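Local coordinates for protein AgaA (Rhizobium radiobacter, PDB 6HLX) that binds the opine agropinic acid as the periplasmic solute-binding component of an ABC transporter that imports it into the bacterium, at residues 68-73 against 177-182; 98-103 against 392-397; 296-301 against 436-441. One frame throughout, in Å; residues are numbered along the deposited sequence.

Interaction 1. Residues 68-73 against 177-182; sequences QAKFHD and FDDYYK. With SO4 (sulfate ion), chain V; ACT (acetate ion), chain K.
H72 sets the edge of its imidazole against the face of F177, a T-shaped (edge-to-face) aromatic pair with centroids 4.6 Å apart and planes at 78°. It joins two loops of the periplasmic binding protein fold, one following strand 61-66 and the other following strand 171-176. The touching atom is H72 CD2, which lies over the centre of the phenyl ring and 3.5 Å from F177 CG. F177 holds its CG anti to the backbone N (chi1 175°), and this carries the ring across to 68-73; there its CE2 edge meets the carbonyl of K70, with O 3.4 Å from CE2 and near the ring plane. A69 CB packs on Y181 CD2 at 3.9 Å, extending the contact along the loops. The backbones themselves are bridged by one water, which accepts from K70 N at 2.9 Å and donates to D179 O at 2.7 Å.

Further out, H72 is held by its NE2, hydrogen-bonded to the carbonyl of G159, while the hydroxyl of Y181 is bonded to E48 on the neighbouring strand 45-55. A sulfate ion, probably from the crystallisation liquor, takes a bond from K162. The type I beta turn F177-Y180, closed by Y180 N to F177 O, presents the D178 N-H to O1 of this sulfate, with D178 N 2.8 Å from O1.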
loop_
_atom_site.group_PDB
_atom_site.type_symbol
_atom_site.label_atom_id
_atom_site.label_comp_id
_atom_site.label_asym_id
_atom_site.label_seq_id
_atom_site.Cartn_x
_atom_site.Cartn_y
_atom_site.Cartn_z
ATOM N N GLN A 68 3.960 18.904 -21.411
ATOM C CA GLN A 68 4.491 18.340 -22.652
ATOM C C GLN A 68 5.346 17.135 -22.209
ATOM O O GLN A 68 6.307 17.296 -21.457
ATOM C CB GLN A 68 5.358 19.369 -23.418
ATOM C CG GLN A 68 6.107 18.763 -24.605
ATOM C CD GLN A 68 5.233 18.060 -25.620
ATOM O OE1 GLN A 68 4.183 18.572 -26.039
ATOM N NE2 GLN A 68 5.666 16.864 -26.048
ATOM N N ALA A 69 4.939 15.934 -22.591
ATOM C CA ALA A 69 5.615 14.720 -22.136
ATOM C C ALA A 69 5.447 13.611 -23.154
ATOM O O ALA A 69 4.490 13.619 -23.929
ATOM C CB ALA A 69 5.013 14.275 -20.785
ATOM N N LYS A 70 6.391 12.647 -23.157
ATOM C CA LYS A 70 6.315 11.512 -24.061
ATOM C C LYS A 70 6.302 10.186 -23.313
ATOM O O LYS A 70 6.846 10.074 -22.207
ATOM C CB LYS A 70 7.522 11.520 -25.023
ATOM C CG LYS A 70 7.399 12.594 -26.111
ATOM C CD LYS A 70 8.471 12.389 -27.170
ATOM C CE LYS A 70 8.249 13.246 -28.396
ATOM N NZ LYS A 70 8.608 14.663 -28.147
ATOM N N PHE A 71 5.709 9.170 -23.946
ATOM C CA PHE A 71 5.772 7.798 -23.490
ATOM C C PHE A 71 7.084 7.208 -24.006
ATOM O O PHE A 71 7.699 7.769 -24.934
ATOM C CB PHE A 71 4.596 6.983 -24.017
ATOM C CG PHE A 71 3.282 7.355 -23.382
ATOM C CD1 PHE A 71 3.032 7.069 -22.038
ATOM C CD2 PHE A 71 2.266 7.922 -24.139
ATOM C CE1 PHE A 71 1.790 7.375 -21.454
ATOM C CE2 PHE A 71 1.026 8.225 -23.564
ATOM C CZ PHE A 71 0.792 7.954 -22.222
ATOM N N HIS A 72 7.485 6.051 -23.442
ATOM C CA HIS A 72 8.739 5.383 -23.810
ATOM C C HIS A 72 8.824 4.981 -25.288
ATOM O O HIS A 72 9.923 4.843 -25.827
ATOM C CB HIS A 72 8.988 4.185 -22.885
ATOM C CG HIS A 72 9.052 4.602 -21.441
ATOM N ND1 HIS A 72 8.596 3.778 -20.421
ATOM C CD2 HIS A 72 9.474 5.773 -20.901
ATOM C CE1 HIS A 72 8.782 4.460 -19.306
ATOM N NE2 HIS A 72 9.333 5.655 -19.542
ATOM N N ASP A 73 7.667 4.818 -25.943
ATOM C CA ASP A 73 7.614 4.460 -27.362
ATOM C C ASP A 73 7.710 5.698 -28.295
ATOM O O ASP A 73 7.561 5.562 -29.514
ATOM C CB ASP A 73 6.352 3.630 -27.643
ATOM C CG ASP A 73 5.036 4.370 -27.461
ATOM O OD1 ASP A 73 5.068 5.568 -27.078
ATOM O OD2 ASP A 73 3.979 3.748 -27.675
ATOM N N PHE A 177 15.307 6.935 -19.303
ATOM C CA PHE A 177 14.490 7.456 -20.402
ATOM C C PHE A 177 14.992 8.889 -20.672
ATOM O O PHE A 177 14.706 9.806 -19.891
ATOM C CB PHE A 177 13.011 7.470 -19.991
ATOM C CG PHE A 177 12.059 8.088 -20.995
ATOM C CD1 PHE A 177 12.172 7.805 -22.360
ATOM C CD2 PHE A 177 10.996 8.883 -20.571
ATOM C CE1 PHE A 177 11.257 8.339 -23.279
ATOM C CE2 PHE A 177 10.087 9.417 -21.494
ATOM C CZ PHE A 177 10.221 9.137 -22.837
ATOM N N ASP A 178 15.760 9.079 -21.772
ATOM C CA ASP A 178 16.351 10.390 -22.060
ATOM C C ASP A 178 15.340 11.509 -22.276
ATOM O O ASP A 178 15.649 12.661 -21.979
ATOM C CB ASP A 178 17.308 10.314 -23.250
ATOM C CG ASP A 178 18.587 9.554 -22.975
ATOM O OD1 ASP A 178 18.936 9.376 -21.781
ATOM O OD2 ASP A 178 19.246 9.145 -23.947
ATOM N N ASP A 179 14.154 11.173 -22.797
ATOM C CA ASP A 179 13.096 12.151 -23.094
ATOM C C ASP A 179 12.163 12.416 -21.903
ATOM O O ASP A 179 11.136 13.079 -22.073
ATOM C CB ASP A 179 12.310 11.748 -24.353
ATOM C CG ASP A 179 13.047 12.031 -25.659
ATOM O OD1 ASP A 179 14.087 12.738 -25.622
ATOM O OD2 ASP A 179 12.579 11.563 -26.711
ATOM N N TYR A 180 12.566 11.971 -20.679
ATOM C CA TYR A 180 11.790 12.247 -19.449
ATOM C C TYR A 180 11.724 13.773 -19.239
ATOM O O TYR A 180 12.658 14.501 -19.600
ATOM C CB TYR A 180 12.439 11.557 -18.261
ATOM C CG TYR A 180 11.685 11.705 -16.957
ATOM C CD1 TYR A 180 10.354 11.303 -16.844
ATOM C CD2 TYR A 180 12.321 12.184 -15.815
ATOM C CE1 TYR A 180 9.684 11.360 -15.620
ATOM C CE2 TYR A 180 11.664 12.233 -14.588
ATOM C CZ TYR A 180 10.333 11.865 -14.504
ATOM O OH TYR A 180 9.697 11.885 -13.291
ATOM N N TYR A 181 10.588 14.258 -18.710
ATOM C CA TYR A 181 10.334 15.709 -18.627
ATOM C C TYR A 181 11.047 16.479 -17.515
ATOM O O TYR A 181 10.961 17.717 -17.512
ATOM C CB TYR A 181 8.824 15.984 -18.557
ATOM C CG TYR A 181 8.104 15.206 -17.479
ATOM C CD1 TYR A 181 8.063 15.670 -16.165
ATOM C CD2 TYR A 181 7.448 14.013 -17.775
ATOM C CE1 TYR A 181 7.390 14.960 -15.169
ATOM C CE2 TYR A 181 6.777 13.290 -16.786
ATOM C CZ TYR A 181 6.761 13.760 -15.485
ATOM O OH TYR A 181 6.062 13.048 -14.536
ATOM N N LYS A 182 11.744 15.803 -16.585
ATOM C CA LYS A 182 12.461 16.525 -15.524
ATOM C C LYS A 182 13.929 16.659 -15.886
ATOM O O LYS A 182 14.589 15.656 -16.180
ATOM C CB LYS A 182 12.314 15.818 -14.172
ATOM C CG LYS A 182 10.882 15.752 -13.672
ATOM C CD LYS A 182 10.805 15.148 -12.286
ATOM C CE LYS A 182 9.363 14.975 -11.839
ATOM N NZ LYS A 182 9.267 14.430 -10.445
HETATM S S SO4 V . 14.999 7.578 -25.001
HETATM O O1 SO4 V . 15.788 7.110 -23.823
HETATM O O2 SO4 V . 15.895 7.618 -26.217
HETATM O O3 SO4 V . 14.480 8.947 -24.800
HETATM O O4 SO4 V . 13.901 6.629 -25.262
HETATM C C ACT K . 11.032 17.486 -8.647
HETATM O O ACT K . 11.777 17.526 -7.641
HETATM O OXT ACT K . 10.187 16.585 -8.879
HETATM C CH3 ACT K . 11.170 18.629 -9.679
HETATM O O HOH W 1 8.513 13.346 -21.327
#

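Interaction 2. Residues 98-103 against 392-397; sequences FRNELS and YYYGGD
N100 reaches from the short helix 99-102 to the loop after helix 388-393, its side chain setting out from CB toward that loop. N100 CG lies 4.0 Å from G395 O, and there the amide divides its work between its two ends. ND2 donates to G395 O over 3.0 Å with an N-H...O angle of 150°; the acceptor lies close to the amide plane of N100, whereas the donor is tilted 22° from the carbonyl plane of G395. The same nitrogen sits at the edge of the Y394 ring, 4.2 Å from CD2. OD1 faces the next part of the chain: it accepts a hydrogen bond from the backbone N of K398, which fixes the other end of the amide.

G396, at a positive phi, carries its bare backbone close past this amide, with N100 OD1 4.0 Å from G396 C. Within the periplasmic binding protein fold the contact joins the short helix 99-102 to the C-terminal end of helix 388-393, Y394 being the first residue to leave helical angles, with its hydroxyl bonded to D418 on helix 411-422.

R99 provides the second grip. Its chain bends at chi3 and brings NH1 to D397 OD2, a salt bridge of 3.0 Å. The oxygen lies almost in the guanidinium plane and is approached on its anti side, but the guanidinium and carboxylate planes stand 68° apart, so the two groups do not pair side by side. At the other terminal nitrogen, a water accepts a hydrogen bond from R99 NH2 at 2.8 Å and lies 2.9 Å from D397 O, to which it probably donates.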
loop_
_atom_site.group_PDB
_atom_site.type_symbol
_atom_site.label_atom_id
_atom_site.label_comp_id
_atom_site.label_asym_id
_atom_site.label_seq_id
_atom_site.Cartn_x
_atom_site.Cartn_y
_atom_site.Cartn_z
ATOM N N PHE A 98 -8.129 -0.321 -6.882
ATOM C CA PHE A 98 -8.680 0.879 -6.259
ATOM C C PHE A 98 -9.882 1.417 -6.990
ATOM O O PHE A 98 -10.196 2.609 -6.882
ATOM C CB PHE A 98 -7.592 1.944 -6.063
ATOM C CG PHE A 98 -6.536 1.479 -5.084
ATOM C CD1 PHE A 98 -6.754 1.565 -3.707
ATOM C CD2 PHE A 98 -5.343 0.915 -5.537
ATOM C CE1 PHE A 98 -5.793 1.109 -2.797
ATOM C CE2 PHE A 98 -4.381 0.449 -4.630
ATOM C CZ PHE A 98 -4.623 0.532 -3.263
ATOM N N ARG A 99 -10.589 0.532 -7.696
ATOM C CA ARG A 99 -11.804 0.945 -8.417
ATOM C C ARG A 99 -12.818 1.630 -7.453
ATOM O O ARG A 99 -13.424 2.635 -7.815
ATOM C CB ARG A 99 -12.473 -0.284 -9.079
ATOM C CG ARG A 99 -13.872 0.019 -9.633
ATOM C CD ARG A 99 -14.376 -1.055 -10.563
ATOM N NE ARG A 99 -14.438 -2.381 -9.935
ATOM C CZ ARG A 99 -15.511 -2.880 -9.312
ATOM N NH1 ARG A 99 -16.614 -2.153 -9.187
ATOM N NH2 ARG A 99 -15.487 -4.113 -8.820
ATOM N N ASN A 100 -13.001 1.090 -6.244
ATOM C CA ASN A 100 -13.995 1.669 -5.319
ATOM C C ASN A 100 -13.718 3.151 -5.030
ATOM O O ASN A 100 -14.649 3.969 -4.980
ATOM C CB ASN A 100 -14.011 0.901 -3.994
ATOM C CG ASN A 100 -15.398 0.610 -3.470
ATOM O OD1 ASN A 100 -16.320 0.307 -4.233
ATOM N ND2 ASN A 100 -15.573 0.672 -2.144
ATOM N N GLU A 101 -12.430 3.473 -4.835
ATOM C CA GLU A 101 -11.991 4.820 -4.438
ATOM C C GLU A 101 -12.042 5.818 -5.579
ATOM O O GLU A 101 -12.244 7.011 -5.339
ATOM C CB GLU A 101 -10.609 4.753 -3.775
ATOM C CG GLU A 101 -10.610 3.935 -2.479
ATOM C CD GLU A 101 -10.706 2.424 -2.621
ATOM O OE1 GLU A 101 -11.146 1.746 -1.667
ATOM O OE2 GLU A 101 -10.371 1.919 -3.713
ATOM N N LEU A 102 -11.887 5.344 -6.823
ATOM C CA LEU A 102 -11.953 6.255 -7.968
ATOM C C LEU A 102 -13.353 6.258 -8.602
ATOM O O LEU A 102 -13.595 7.087 -9.481
ATOM C CB LEU A 102 -10.892 5.884 -9.027
ATOM C CG LEU A 102 -9.477 6.392 -8.759
ATOM C CD1 LEU A 102 -8.754 5.505 -7.750
ATOM C CD2 LEU A 102 -8.672 6.402 -10.042
ATOM N N SER A 103 -14.290 5.367 -8.127
ATOM C CA SER A 103 -15.618 5.150 -8.734
ATOM C C SER A 103 -16.550 6.370 -8.757
ATOM O O SER A 103 -17.526 6.362 -9.516
ATOM C CB SER A 103 -16.348 3.963 -8.091
ATOM O OG SER A 103 -16.686 4.268 -6.747
ATOM N N TYR A 392 -10.305 1.169 3.721
ATOM C CA TYR A 392 -10.395 0.132 4.751
ATOM C C TYR A 392 -11.823 -0.180 5.204
ATOM O O TYR A 392 -12.124 -1.333 5.503
ATOM C CB TYR A 392 -9.569 0.577 5.992
ATOM C CG TYR A 392 -8.089 0.366 5.784
ATOM C CD1 TYR A 392 -7.342 1.234 4.980
ATOM C CD2 TYR A 392 -7.434 -0.706 6.372
ATOM C CE1 TYR A 392 -5.994 0.993 4.717
ATOM C CE2 TYR A 392 -6.078 -0.946 6.131
ATOM C CZ TYR A 392 -5.364 -0.087 5.310
ATOM O OH TYR A 392 -4.053 -0.378 5.027
ATOM N N TYR A 393 -12.679 0.855 5.335
ATOM C CA TYR A 393 -13.992 0.735 5.995
ATOM C C TYR A 393 -15.246 0.835 5.151
ATOM O O TYR A 393 -16.300 0.376 5.602
ATOM C CB TYR A 393 -14.088 1.817 7.093
ATOM C CG TYR A 393 -13.213 1.516 8.293
ATOM C CD1 TYR A 393 -11.871 1.888 8.313
ATOM C CD2 TYR A 393 -13.728 0.856 9.410
ATOM C CE1 TYR A 393 -11.049 1.585 9.397
ATOM C CE2 TYR A 393 -12.923 0.569 10.512
ATOM C CZ TYR A 393 -11.579 0.920 10.492
ATOM O OH TYR A 393 -10.771 0.637 11.569
ATOM N N TYR A 394 -15.189 1.523 4.001
ATOM C CA TYR A 394 -16.403 1.764 3.216
ATOM C C TYR A 394 -16.987 0.468 2.642
ATOM O O TYR A 394 -16.255 -0.486 2.399
ATOM C CB TYR A 394 -16.079 2.715 2.053
ATOM C CG TYR A 394 -17.296 3.446 1.527
ATOM C CD1 TYR A 394 -17.820 4.542 2.206
ATOM C CD2 TYR A 394 -17.950 3.016 0.378
ATOM C CE1 TYR A 394 -18.952 5.207 1.741
ATOM C CE2 TYR A 394 -19.090 3.672 -0.094
ATOM C CZ TYR A 394 -19.562 4.794 0.572
ATOM O OH TYR A 394 -20.672 5.470 0.116
ATOM N N GLY A 395 -18.286 0.476 2.386
ATOM C CA GLY A 395 -18.942 -0.601 1.666
ATOM C C GLY A 395 -18.738 -0.340 0.180
ATOM O O GLY A 395 -17.616 -0.461 -0.330
ATOM N N GLY A 396 -19.795 0.109 -0.504
ATOM C CA GLY A 396 -19.700 0.421 -1.929
ATOM C C GLY A 396 -19.854 -0.782 -2.843
ATOM O O GLY A 396 -20.274 -1.861 -2.403
ATOM N N ASP A 397 -19.520 -0.607 -4.133
ATOM C CA ASP A 397 -19.697 -1.686 -5.118
ATOM C C ASP A 397 -18.658 -2.783 -5.017
ATOM O O ASP A 397 -18.969 -3.943 -5.282
ATOM C CB ASP A 397 -19.721 -1.139 -6.553
ATOM C CG ASP A 397 -20.263 -2.153 -7.550
ATOM O OD1 ASP A 397 -21.505 -2.331 -7.600
ATOM O OD2 ASP A 397 -19.443 -2.783 -8.270
HETATM O O HOH W 2 -17.807 -5.109 -7.649
#

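Interaction 3. Residues 296-301 against 436-441; sequences DAKANY and FVDRAL. With ACT (acetate ion), chain G; ACT (acetate ion), chain J.
L441 CB stands almost exactly over the middle of the Y301 ring, 3.9 Å from the centroid and only 6° off the ring normal, a CH-pi contact made by the base of the leucine. Its two methyls straddle the end of the ring where CG joins CB: L441 CD1 lies 3.8 Å from Y301 CD2, and L441 CD2 lies 3.9 Å from Y301 CG. The side chains run alongside each other, antiparallel. Y301 has its CG anti to the backbone N (chi1 -179°), which extends the ring along the helix flank; its hydroxyl is held by Q259.

K298 makes the polar half. Its chain runs extended beyond CG, with CD 3.9 Å from V437 CG1, and crosses D438 at about a right angle. NZ then donates to D438 OD1 in a salt bridge of 2.8 Å, meeting the oxygen from above the carboxylate plane, 41° out of it. K298 CD thus rests on the valine while the ammonium group ends on an exposed aspartate, which the neighbouring positive charge would probably help keep ionised.

The loop 296-301, which includes a type I beta turn from D296 to A299 and leads toward helix 306-315, therefore lies on one flank of helix 426-443. Elsewhere on that helix, F436 packs on helices 388-393 and 411-422.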
loop_
_atom_site.group_PDB
_atom_site.type_symbol
_atom_site.label_atom_id
_atom_site.label_comp_id
_atom_site.label_asym_id
_atom_site.label_seq_id
_atom_site.Cartn_x
_atom_site.Cartn_y
_atom_site.Cartn_z
ATOM N N ASP A 296 -5.834 10.888 21.912
ATOM C CA ASP A 296 -5.083 10.271 23.016
ATOM C C ASP A 296 -6.040 9.547 23.959
ATOM O O ASP A 296 -5.697 8.480 24.476
ATOM C CB ASP A 296 -4.284 11.324 23.805
ATOM C CG ASP A 296 -3.061 11.819 23.065
ATOM O OD1 ASP A 296 -2.288 10.973 22.562
ATOM O OD2 ASP A 296 -2.873 13.054 22.992
ATOM N N ALA A 297 -7.235 10.119 24.144
ATOM C CA ALA A 297 -8.299 9.626 25.028
ATOM C C ALA A 297 -8.855 8.273 24.589
ATOM O O ALA A 297 -9.226 7.489 25.459
ATOM C CB ALA A 297 -9.431 10.640 25.102
ATOM N N LYS A 298 -8.941 8.014 23.250
ATOM C CA LYS A 298 -9.476 6.770 22.671
ATOM C C LYS A 298 -8.382 5.750 22.296
ATOM O O LYS A 298 -8.681 4.716 21.678
ATOM C CB LYS A 298 -10.331 7.082 21.424
ATOM C CG LYS A 298 -11.495 8.040 21.662
ATOM C CD LYS A 298 -12.174 8.371 20.337
ATOM C CE LYS A 298 -12.988 9.648 20.380
ATOM N NZ LYS A 298 -13.716 9.846 19.096
ATOM N N ALA A 299 -7.119 6.056 22.620
ATOM C CA ALA A 299 -5.972 5.224 22.239
ATOM C C ALA A 299 -5.873 3.917 23.036
ATOM O O ALA A 299 -5.094 3.030 22.658
ATOM C CB ALA A 299 -4.673 6.031 22.356
ATOM N N ASN A 300 -6.669 3.787 24.113
ATOM C CA ASN A 300 -6.652 2.604 24.959
ATOM C C ASN A 300 -8.033 1.991 25.092
ATOM O O ASN A 300 -8.405 1.496 26.163
ATOM C CB ASN A 300 -5.994 2.911 26.300
ATOM C CG ASN A 300 -4.509 3.079 26.140
ATOM O OD1 ASN A 300 -3.759 2.105 26.024
ATOM N ND2 ASN A 300 -4.063 4.319 26.092
ATOM N N TYR A 301 -8.779 1.967 23.963
ATOM C CA TYR A 301 -10.109 1.358 23.940
ATOM C C TYR A 301 -9.991 -0.109 24.327
ATOM O O TYR A 301 -10.750 -0.591 25.186
ATOM C CB TYR A 301 -10.742 1.520 22.551
ATOM C CG TYR A 301 -12.132 0.941 22.452
ATOM C CD1 TYR A 301 -12.332 -0.383 22.072
ATOM C CD2 TYR A 301 -13.256 1.726 22.706
ATOM C CE1 TYR A 301 -13.614 -0.919 21.967
ATOM C CE2 TYR A 301 -14.543 1.212 22.565
ATOM C CZ TYR A 301 -14.717 -0.114 22.206
ATOM O OH TYR A 301 -15.981 -0.631 22.081
ATOM N N PHE A 436 -16.683 8.934 13.440
ATOM C CA PHE A 436 -16.386 7.707 12.681
ATOM C C PHE A 436 -15.575 6.750 13.579
ATOM O O PHE A 436 -15.876 5.558 13.634
ATOM C CB PHE A 436 -15.587 8.029 11.392
ATOM C CG PHE A 436 -14.791 6.828 10.913
ATOM C CD1 PHE A 436 -15.401 5.812 10.182
ATOM C CD2 PHE A 436 -13.459 6.670 11.273
ATOM C CE1 PHE A 436 -14.686 4.663 9.816
ATOM C CE2 PHE A 436 -12.752 5.509 10.926
ATOM C CZ PHE A 436 -13.368 4.525 10.182
ATOM N N VAL A 437 -14.565 7.290 14.293
ATOM C CA VAL A 437 -13.667 6.473 15.132
ATOM C C VAL A 437 -14.466 5.695 16.210
ATOM O O VAL A 437 -14.224 4.506 16.414
ATOM C CB VAL A 437 -12.522 7.317 15.720
ATOM C CG1 VAL A 437 -11.900 6.619 16.917
ATOM C CG2 VAL A 437 -11.453 7.603 14.660
ATOM N N ASP A 438 -15.444 6.352 16.857
ATOM C CA ASP A 438 -16.295 5.678 17.863
ATOM C C ASP A 438 -16.995 4.460 17.247
ATOM O O ASP A 438 -17.000 3.382 17.851
ATOM C CB ASP A 438 -17.350 6.662 18.383
ATOM C CG ASP A 438 -16.783 7.804 19.215
ATOM O OD1 ASP A 438 -15.569 7.776 19.523
ATOM O OD2 ASP A 438 -17.563 8.708 19.588
ATOM N N ARG A 439 -17.577 4.633 16.044
ATOM C CA ARG A 439 -18.284 3.535 15.371
ATOM C C ARG A 439 -17.302 2.457 14.876
ATOM O O ARG A 439 -17.621 1.266 14.931
ATOM C CB ARG A 439 -19.156 4.060 14.224
ATOM C CG ARG A 439 -19.981 2.955 13.578
ATOM C CD ARG A 439 -21.437 3.119 13.853
ATOM N NE ARG A 439 -22.236 2.036 13.278
ATOM C CZ ARG A 439 -23.072 1.282 13.983
ATOM N NH1 ARG A 439 -23.793 0.343 13.384
ATOM N NH2 ARG A 439 -23.194 1.460 15.294
ATOM N N ALA A 440 -16.107 2.872 14.416
ATOM C CA ALA A 440 -15.065 1.937 13.963
ATOM C C ALA A 440 -14.612 1.040 15.133
ATOM O O ALA A 440 -14.305 -0.128 14.930
ATOM C CB ALA A 440 -13.876 2.715 13.422
ATOM N N LEU A 441 -14.513 1.598 16.340
ATOM C CA LEU A 441 -14.101 0.804 17.510
ATOM C C LEU A 441 -15.231 -0.131 17.940
ATOM O O LEU A 441 -14.999 -1.314 18.205
ATOM C CB LEU A 441 -13.747 1.743 18.676
ATOM C CG LEU A 441 -12.431 2.496 18.525
ATOM C CD1 LEU A 441 -12.364 3.681 19.517
ATOM C CD2 LEU A 441 -11.237 1.542 18.728
HETATM C C ACT G . -7.257 13.928 22.578
HETATM O O ACT G . -6.153 13.813 21.974
HETATM O OXT ACT G . -8.287 14.418 22.113
HETATM C CH3 ACT G . -7.358 13.395 23.993
HETATM C C ACT J . -25.806 -0.941 15.868
HETATM O O ACT J . -25.140 -0.457 16.828
HETATM O OXT ACT J . -25.590 -2.055 15.329
HETATM C CH3 ACT J . -26.977 -0.098 15.304
#

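How the interactions relate
From the N terminus, 68-73 follows strand 61-66 of the antiparallel sheet and meets 177-182, beyond strand 171-176 of the seven-stranded sheet; interaction 1 thus closes a loop of 103 residues and ties those two sheets' loops together. Before it closes, 98-103 has opened interaction 2, completed only at 392-397, so the two cross. Interaction 3 opens at 296-301, within that long span, and closes at 436-441 beyond it, crossing interaction 2 but following interaction 1 in series. Interactions 2 and 3 touch through Y393 against F436 and A440, linking helices 388-393 and 426-443. Interactions 1 and 3, centres 47 Å apart, lie on opposite sides of the chain's centre.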